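Local coordinates for lipase-esterase related protein (Clostridium acetobutylicum, PDB 3E0X) that is of unknown function but has an alpha/beta hydrolase fold and is probably a hydrolase of the lipase and esterase kind, at residues F121-K126 with L201-Y206; E144-I149 with K226-V231; A196-L201 with F222-H227. One frame throughout, in Å; residues are numbered along the deposited sequence. Where two conformers were deposited one is given.

Contact 1. Residues F121-K126 with L201-Y206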
# COMPACT_ATOMS: atom_id res chain seq x y z
N PHE A 121 9.59 6.38 -7.36
CA PHE A 121 8.61 7.41 -7.69
C PHE A 121 9.34 8.64 -8.21
O PHE A 121 9.19 9.74 -7.68
CB PHE A 121 7.76 7.74 -6.45
CG PHE A 121 7.07 6.53 -5.87
CD1 PHE A 121 5.85 6.07 -6.39
CD2 PHE A 121 7.66 5.82 -4.84
CE1 PHE A 121 5.23 4.93 -5.86
CE2 PHE A 121 7.03 4.68 -4.30
CZ PHE A 121 5.81 4.24 -4.80
N ASP A 122 10.12 8.45 -9.28
CA ASP A 122 11.05 9.48 -9.75
C ASP A 122 10.43 10.63 -10.52
O ASP A 122 11.11 11.60 -10.81
CB ASP A 122 12.17 8.82 -10.58
CG ASP A 122 11.62 8.00 -11.72
OD1 ASP A 122 10.92 7.02 -11.44
OD2 ASP A 122 11.87 8.33 -12.90
N LYS A 123 9.14 10.51 -10.85
CA LYS A 123 8.48 11.55 -11.63
C LYS A 123 7.43 12.34 -10.84
O LYS A 123 6.65 13.09 -11.43
CB LYS A 123 7.91 10.98 -12.93
CG LYS A 123 8.97 10.48 -13.89
CD LYS A 123 8.43 10.25 -15.26
CE LYS A 123 9.51 9.62 -16.14
NZ LYS A 123 8.94 9.21 -17.45
N LEU A 124 7.44 12.20 -9.52
CA LEU A 124 6.54 12.98 -8.69
C LEU A 124 6.61 14.46 -9.06
O LEU A 124 7.69 15.01 -9.25
CB LEU A 124 6.88 12.80 -7.21
CG LEU A 124 6.48 11.45 -6.59
CD1 LEU A 124 7.18 11.21 -5.25
CD2 LEU A 124 4.97 11.29 -6.43
N ASP A 125 5.44 15.09 -9.14
CA ASP A 125 5.36 16.46 -9.64
C ASP A 125 6.36 17.37 -8.91
O ASP A 125 6.40 17.43 -7.67
CB ASP A 125 3.93 17.00 -9.44
CG ASP A 125 3.76 18.38 -10.01
OD1 ASP A 125 3.46 18.49 -11.23
OD2 ASP A 125 3.91 19.37 -9.25
N LYS A 126 7.20 18.06 -9.69
CA LYS A 126 8.29 18.81 -9.12
C LYS A 126 7.82 19.95 -8.25
O LYS A 126 8.37 20.16 -7.18
CB LYS A 126 9.25 19.35 -10.20
CG LYS A 126 9.86 18.28 -11.13
CD LYS A 126 10.45 17.08 -10.39
CE LYS A 126 10.78 15.97 -11.41
NZ LYS A 126 11.44 14.75 -10.83
N LEU A 201 -0.24 10.49 -9.68
CA LEU A 201 0.68 10.34 -8.57
C LEU A 201 1.50 9.07 -8.72
O LEU A 201 2.69 9.17 -9.03
CB LEU A 201 -0.09 10.36 -7.24
CG LEU A 201 0.74 10.42 -5.96
CD1 LEU A 201 1.46 11.78 -5.83
CD2 LEU A 201 -0.18 10.19 -4.76
N THR A 202 0.88 7.90 -8.54
CA THR A 202 1.60 6.63 -8.79
C THR A 202 1.29 6.22 -10.24
O THR A 202 0.36 5.48 -10.52
CB THR A 202 1.22 5.58 -7.76
OG1 THR A 202 -0.19 5.36 -7.78
CG2 THR A 202 1.62 6.07 -6.35
N LEU A 203 2.07 6.80 -11.15
CA LEU A 203 1.89 6.65 -12.59
C LEU A 203 1.84 5.21 -13.03
O LEU A 203 2.48 4.34 -12.45
CB LEU A 203 3.04 7.32 -13.35
CG LEU A 203 3.31 8.80 -13.12
CD1 LEU A 203 4.62 9.17 -13.84
CD2 LEU A 203 2.12 9.62 -13.63
N VAL A 204 1.08 4.95 -14.09
CA VAL A 204 0.98 3.59 -14.60
C VAL A 204 2.39 3.07 -14.97
O VAL A 204 2.70 1.88 -14.82
CB VAL A 204 -0.06 3.49 -15.73
CG1 VAL A 204 0.27 4.42 -16.87
CG2 VAL A 204 -0.20 2.06 -16.20
N GLU A 205 3.26 3.95 -15.44
CA GLU A 205 4.61 3.49 -15.81
C GLU A 205 5.38 2.85 -14.66
O GLU A 205 6.20 1.95 -14.88
CB GLU A 205 5.43 4.58 -16.48
CG GLU A 205 5.78 5.75 -15.59
CD GLU A 205 6.27 6.93 -16.41
OE1 GLU A 205 7.51 7.12 -16.47
OE2 GLU A 205 5.42 7.62 -17.04
N TYR A 206 5.08 3.26 -13.42
CA TYR A 206 5.74 2.64 -12.27
C TYR A 206 5.31 1.18 -12.14
O TYR A 206 6.11 0.31 -11.77
CB TYR A 206 5.41 3.38 -10.99
CG TYR A 206 5.78 4.84 -10.94
CD1 TYR A 206 6.83 5.39 -11.71
CD2 TYR A 206 5.11 5.67 -10.06
CE1 TYR A 206 7.16 6.74 -11.62
CE2 TYR A 206 5.43 7.01 -9.95
CZ TYR A 206 6.45 7.54 -10.74
OH TYR A 206 6.79 8.88 -10.62
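Lys123 meets three residues of 201-206 along its length. Its CB rests 3.3 Å from Tyr206 OH and also touches Leu203 CD1, at 3.9 Å. With CG anti to the carbonyl carbon (chi1 -65°) and the rest of the chain extended, the side chain runs across that of Glu205 at about a right angle. CD and CE pass close to the carboxylate, CE 3.2 Å from Glu205 OE1. NZ then closes a salt bridge with the same Glu205 OE1, at 2.7 Å, on the syn lone pair of that oxygen. The backbone of Lys123 is held as well: its N donates to Tyr206 OH over 2.9 Å, coming in at the edge of the phenol ring along a bent path (142° at the hydrogen). The Tyr206 hydroxyl thus sits against the backbone of the type I turn from Phe121 to Leu124. Phe121 CA lies over one face of the tyrosine ring, off its centre, opposite Leu203 CB on the other face. The Phe121 ring turns its edge to that same ring in an offset T-shaped pair with planes 88° apart, CD1 lying 3.7 Å from Tyr206 CE2. Asp122 OD1 passes close to the tyrosine too, but its strong partner is Arg120. Deeper in, Leu124 CD2 packs on Leu201 CD1 at 3.6 Å, and Leu201 continues the apolar surface to Cys145 of helix 139-146. The contact therefore seats the loop between strand 109-115 and helix 126-133 against the start of helix 204-213 and the residues leading into it.

Contact 2. Residues E144-I149 with K226-V231; sequences ECIGGI and KHFLLV. With OXE (ortho-xylene), chain C.
His227 N donates to Cys145 O (3.0 Å, 156° at the hydrogen), so that 226-231 meets the last turn of helix 139-146 where that helix ends in a Schellman motif with Gly147 at positive phi. The bond lies in the carbonyl plane, and Lys226 CB leans on the same Cys145 O at 3.3 Å. Beyond CB the lysine stretches along the helix end, its CD passing Glu144 O and Gly147 CA. Its NZ reaches a water at 2.7 Å that in turn donates to Glu144 O, serving a carbonyl of the last turn. Ile146 spreads over one face of the Phe228 ring: CB stands 4.0 Å from the ring centroid. Its two arms divide the ring, CG2 lying 3.7 Å from Phe228 CD1 and the Ile146 CD1 methyl 3.7 Å from Phe228 CD2. Val231 CG2 covers the opposite face, so the ring is sandwiched. The imidazole of His227, its ND1 hydrogen-bonded to Glu199, points into the ortho-xylene pocket, its CD2 3.4 Å from ring carbon C1 of the ligand, and also touches Ser92. A histidine on the loop after the last strand, beside the serine of a probable nucleophile elbow, is characteristic of the alpha/beta hydrolase fold.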
# COMPACT_ATOMS: atom_id res chain seq x y z
N GLU A 144 -6.70 16.49 -6.56
CA GLU A 144 -6.66 16.19 -7.98
C GLU A 144 -6.19 14.75 -8.20
O GLU A 144 -6.74 14.02 -9.04
CB GLU A 144 -5.73 17.19 -8.71
CG GLU A 144 -5.76 17.04 -10.22
CD GLU A 144 -4.84 18.03 -10.92
OE1 GLU A 144 -4.16 18.84 -10.23
OE2 GLU A 144 -4.80 17.98 -12.18
N CYS A 145 -5.23 14.33 -7.38
CA CYS A 145 -4.66 12.98 -7.53
C CYS A 145 -5.66 11.89 -7.19
O CYS A 145 -5.63 10.80 -7.77
CB CYS A 145 -3.41 12.82 -6.67
SG CYS A 145 -1.99 13.75 -7.31
N ILE A 146 -6.54 12.16 -6.24
CA ILE A 146 -7.52 11.14 -5.86
C ILE A 146 -8.78 11.22 -6.70
O ILE A 146 -9.66 10.36 -6.58
CB ILE A 146 -7.86 11.12 -4.34
CG1 ILE A 146 -8.67 12.36 -3.95
CG2 ILE A 146 -6.56 10.93 -3.52
CD1 ILE A 146 -9.93 12.08 -3.16
N GLY A 147 -8.89 12.24 -7.55
CA GLY A 147 -10.05 12.43 -8.42
C GLY A 147 -11.18 13.23 -7.81
O GLY A 147 -12.32 13.17 -8.29
N GLY A 148 -10.86 14.01 -6.78
CA GLY A 148 -11.84 14.88 -6.15
C GLY A 148 -12.73 14.12 -5.20
O GLY A 148 -12.62 12.89 -5.06
N ILE A 149 -13.60 14.83 -4.50
CA ILE A 149 -14.44 14.18 -3.51
C ILE A 149 -15.93 14.18 -3.85
O ILE A 149 -16.77 13.98 -2.97
CB ILE A 149 -14.20 14.76 -2.09
CG1 ILE A 149 -14.16 16.31 -2.09
CG2 ILE A 149 -12.89 14.21 -1.51
CD1 ILE A 149 -15.46 17.03 -2.57
N LYS A 226 -8.09 6.97 -10.82
CA LYS A 226 -6.99 7.73 -10.22
C LYS A 226 -6.53 7.08 -8.90
O LYS A 226 -6.60 5.84 -8.78
CB LYS A 226 -7.38 9.21 -10.09
CG LYS A 226 -7.43 9.89 -11.46
CD LYS A 226 -7.93 11.34 -11.40
CE LYS A 226 -8.08 11.93 -12.81
NZ LYS A 226 -9.03 13.11 -12.85
N HIS A 227 -6.05 7.86 -7.93
CA HIS A 227 -5.37 7.25 -6.78
C HIS A 227 -6.36 6.65 -5.76
O HIS A 227 -5.95 5.92 -4.84
CB HIS A 227 -4.42 8.27 -6.13
CG HIS A 227 -3.34 7.65 -5.32
ND1 HIS A 227 -2.45 6.73 -5.85
CD2 HIS A 227 -2.95 7.86 -4.04
CE1 HIS A 227 -1.60 6.37 -4.91
NE2 HIS A 227 -1.88 7.04 -3.80
N PHE A 228 -7.65 6.97 -5.92
CA PHE A 228 -8.69 6.38 -5.07
C PHE A 228 -9.39 5.22 -5.75
O PHE A 228 -10.49 4.85 -5.37
CB PHE A 228 -9.68 7.45 -4.58
CG PHE A 228 -9.46 7.88 -3.14
CD1 PHE A 228 -8.21 7.77 -2.52
CD2 PHE A 228 -10.51 8.47 -2.44
CE1 PHE A 228 -8.04 8.21 -1.20
CE2 PHE A 228 -10.35 8.90 -1.13
CZ PHE A 228 -9.12 8.78 -0.50
N LEU A 229 -8.73 4.60 -6.72
CA LEU A 229 -9.23 3.37 -7.35
C LEU A 229 -9.72 2.37 -6.30
O LEU A 229 -10.77 1.76 -6.47
CB LEU A 229 -8.12 2.73 -8.18
CG LEU A 229 -8.43 1.40 -8.87
CD1 LEU A 229 -9.52 1.55 -9.95
CD2 LEU A 229 -7.14 0.81 -9.49
N LEU A 230 -8.96 2.22 -5.20
CA LEU A 230 -9.30 1.21 -4.17
C LEU A 230 -10.57 1.55 -3.38
O LEU A 230 -11.05 0.72 -2.58
CB LEU A 230 -8.13 0.99 -3.18
CG LEU A 230 -7.94 2.00 -2.03
CD1 LEU A 230 -6.88 1.49 -1.06
CD2 LEU A 230 -7.63 3.44 -2.46
N VAL A 231 -11.04 2.80 -3.53
CA VAL A 231 -12.24 3.27 -2.85
C VAL A 231 -13.42 3.30 -3.83
O VAL A 231 -14.49 2.74 -3.54
CB VAL A 231 -12.02 4.68 -2.25
CG1 VAL A 231 -13.35 5.37 -1.95
CG2 VAL A 231 -11.17 4.58 -1.02
C1 OXE C . -1.66 9.02 -1.12
C2 OXE C . -2.52 8.30 -0.16
C3 OXE C . -3.73 8.85 0.25
C4 OXE C . -4.11 10.09 -0.27
C5 OXE C . -3.31 10.79 -1.18
C6 OXE C . -2.08 10.26 -1.62
C1' OXE C . -0.37 8.39 -1.58
C2' OXE C . -2.07 6.97 0.38
O HOH W 1 -8.71 14.75 -10.72

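Contact 3. Residues A196-L201 with F222-H227. With OXE (ortho-xylene), chain C.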
# COMPACT_ATOMS: atom_id res chain seq x y z
N ALA A 196 -4.69 2.54 -11.92
CA ALA A 196 -5.53 3.24 -12.90
C ALA A 196 -4.64 4.02 -13.88
O ALA A 196 -3.68 4.71 -13.47
CB ALA A 196 -6.46 4.19 -12.17
N LYS A 197 -5.00 3.93 -15.16
CA LYS A 197 -4.24 4.57 -16.23
C LYS A 197 -4.17 6.08 -16.05
O LYS A 197 -3.15 6.71 -16.41
CB LYS A 197 -4.87 4.22 -17.58
CG LYS A 197 -4.16 4.83 -18.80
CD LYS A 197 -4.92 4.41 -20.05
CE LYS A 197 -4.41 5.17 -21.28
NZ LYS A 197 -5.33 4.98 -22.44
N ASP A 198 -5.22 6.67 -15.48
CA ASP A 198 -5.28 8.12 -15.31
C ASP A 198 -4.55 8.64 -14.07
O ASP A 198 -4.64 9.83 -13.76
CB ASP A 198 -6.74 8.60 -15.38
CG ASP A 198 -7.65 7.96 -14.34
OD1 ASP A 198 -7.20 7.08 -13.61
OD2 ASP A 198 -8.83 8.38 -14.23
N GLU A 199 -3.79 7.80 -13.37
CA GLU A 199 -2.96 8.30 -12.26
C GLU A 199 -2.08 9.47 -12.62
O GLU A 199 -1.39 9.44 -13.66
CB GLU A 199 -2.02 7.20 -11.76
CG GLU A 199 -2.69 6.26 -10.80
CD GLU A 199 -2.58 6.72 -9.36
OE1 GLU A 199 -3.01 5.93 -8.49
OE2 GLU A 199 -2.10 7.85 -9.10
N LEU A 200 -2.06 10.45 -11.72
CA LEU A 200 -1.08 11.53 -11.71
C LEU A 200 0.04 11.29 -10.71
O LEU A 200 1.11 11.86 -10.83
CB LEU A 200 -1.77 12.87 -11.34
CG LEU A 200 -2.78 13.38 -12.34
CD1 LEU A 200 -3.40 14.63 -11.76
CD2 LEU A 200 -2.17 13.72 -13.69
N LEU A 201 -0.24 10.49 -9.68
CA LEU A 201 0.68 10.34 -8.57
C LEU A 201 1.50 9.07 -8.72
O LEU A 201 2.69 9.17 -9.03
CB LEU A 201 -0.09 10.36 -7.24
CG LEU A 201 0.74 10.42 -5.96
CD1 LEU A 201 1.46 11.78 -5.83
CD2 LEU A 201 -0.18 10.19 -4.76
N PHE A 222 -6.68 -0.44 -14.87
CA PHE A 222 -8.05 0.08 -15.02
C PHE A 222 -8.01 1.39 -15.80
O PHE A 222 -7.06 2.16 -15.66
CB PHE A 222 -8.68 0.32 -13.65
CG PHE A 222 -9.08 -0.93 -12.94
CD1 PHE A 222 -10.37 -1.45 -13.07
CD2 PHE A 222 -8.17 -1.60 -12.11
CE1 PHE A 222 -10.74 -2.62 -12.40
CE2 PHE A 222 -8.54 -2.77 -11.44
CZ PHE A 222 -9.82 -3.27 -11.58
N GLU A 223 -9.04 1.66 -16.62
CA GLU A 223 -9.03 2.87 -17.42
C GLU A 223 -9.07 4.11 -16.52
O GLU A 223 -8.33 5.06 -16.74
CB GLU A 223 -10.20 2.90 -18.40
CG GLU A 223 -10.08 3.92 -19.52
CD GLU A 223 -11.10 3.70 -20.63
OE1 GLU A 223 -11.83 2.68 -20.57
OE2 GLU A 223 -11.17 4.54 -21.56
N THR A 224 -9.90 4.07 -15.48
CA THR A 224 -10.11 5.24 -14.63
C THR A 224 -10.11 4.89 -13.14
O THR A 224 -10.07 3.72 -12.76
CB THR A 224 -11.46 5.93 -14.97
OG1 THR A 224 -12.53 5.02 -14.67
CG2 THR A 224 -11.51 6.34 -16.45
N GLY A 225 -10.16 5.93 -12.30
CA GLY A 225 -10.21 5.76 -10.85
C GLY A 225 -9.15 6.59 -10.11
O GLY A 225 -9.29 6.86 -8.92
N LYS A 226 -8.09 6.97 -10.82
CA LYS A 226 -6.99 7.73 -10.22
C LYS A 226 -6.53 7.08 -8.90
O LYS A 226 -6.60 5.84 -8.78
CB LYS A 226 -7.38 9.21 -10.09
CG LYS A 226 -7.43 9.89 -11.46
CD LYS A 226 -7.93 11.34 -11.40
CE LYS A 226 -8.08 11.93 -12.81
NZ LYS A 226 -9.03 13.11 -12.85
N HIS A 227 -6.05 7.86 -7.93
CA HIS A 227 -5.37 7.25 -6.78
C HIS A 227 -6.36 6.65 -5.76
O HIS A 227 -5.95 5.92 -4.84
CB HIS A 227 -4.42 8.27 -6.13
CG HIS A 227 -3.34 7.65 -5.32
ND1 HIS A 227 -2.45 6.73 -5.85
CD2 HIS A 227 -2.95 7.86 -4.04
CE1 HIS A 227 -1.60 6.37 -4.91
NE2 HIS A 227 -1.88 7.04 -3.80
C1 OXE C . -1.66 9.02 -1.12
C2 OXE C . -2.52 8.30 -0.16
C3 OXE C . -3.73 8.85 0.25
C4 OXE C . -4.11 10.09 -0.27
C5 OXE C . -3.31 10.79 -1.18
C6 OXE C . -2.08 10.26 -1.62
C1' OXE C . -0.37 8.39 -1.58
C2' OXE C . -2.07 6.97 0.38
O HOH W 2 -4.46 3.87 -9.25
O HOH W 3 -10.95 8.78 -12.55
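Backbone pairing starts the contact: Ala196 and Phe222 form a parallel beta bridge at the ends of their strands. Lys197 N donates to Phe222 O at 2.8 Å, and Ala196 CA adds a CA-H...O contact to the same oxygen at 3.3 Å. Ala196 CB lies against the loop that follows, 3.5 Å from Lys226 N.

Side chain to backbone, Asp198 does the work. Its CG sits between its own N and carbonyl carbon (chi1 58°), which aims the carboxylate at the backbone of 224-226. OD1 accepts from Lys226 N at 2.9 Å on its syn side, the donor lying out of the carboxylate plane. OD2 has a weak bond from Gly225 N, and a water joins this same pair. Lys226 CG and CE pass close to the carboxylate, the two side chains crossing at about a right angle.

Between side chains, His227 ND1 donates to Glu199 OE1 at 2.8 Å and 162°. The oxygen lies in the imidazole plane and uses its syn lone pair, although carboxylate and ring planes are 76° apart. Glu199 OE2 takes Leu201 N at 3.3 Å, and also Thr202 N, which fixes the rotation of the carboxylate. A second water donates to Glu199 OE1 at 2.6 Å and to Lys226 O, and accepts from Ala196 N.

Among apolar contacts, Leu201 CD2 stands over one face of His227, 3.8 Å from the ring centroid, and touches ortho-xylene.

With ND1 tied to the acid, the bond favours an orientation of the imidazole with NE2 toward the pocket, consistent with the acid-histidine pair of alpha/beta hydrolases.

In the fold
Along the chain the segments run 121-126, 144-149, 196-201, 201-206, 222-227, 226-231, so contact 1 crosses both others. Contacts 2 and 3 share Lys226 and His227, with centres about 8 Å apart; contact 3 hands over to contact 1 at Leu201, their centres about 12 Å apart, while those of contacts 1 and 2 lie about 15 Å apart. Contact 3 joins the loops following neighbouring strands 191-196 and 217-222 of the central sheet. Contacts 1 and 2 tie these loops to the region between strand 109-115 and helix 152-158. Between them they supply Leu201 and His227 to the ortho-xylene pocket, which all three reach, contact 1 through Leu201, consistent with an active site at the C-terminal ends of the parallel strands.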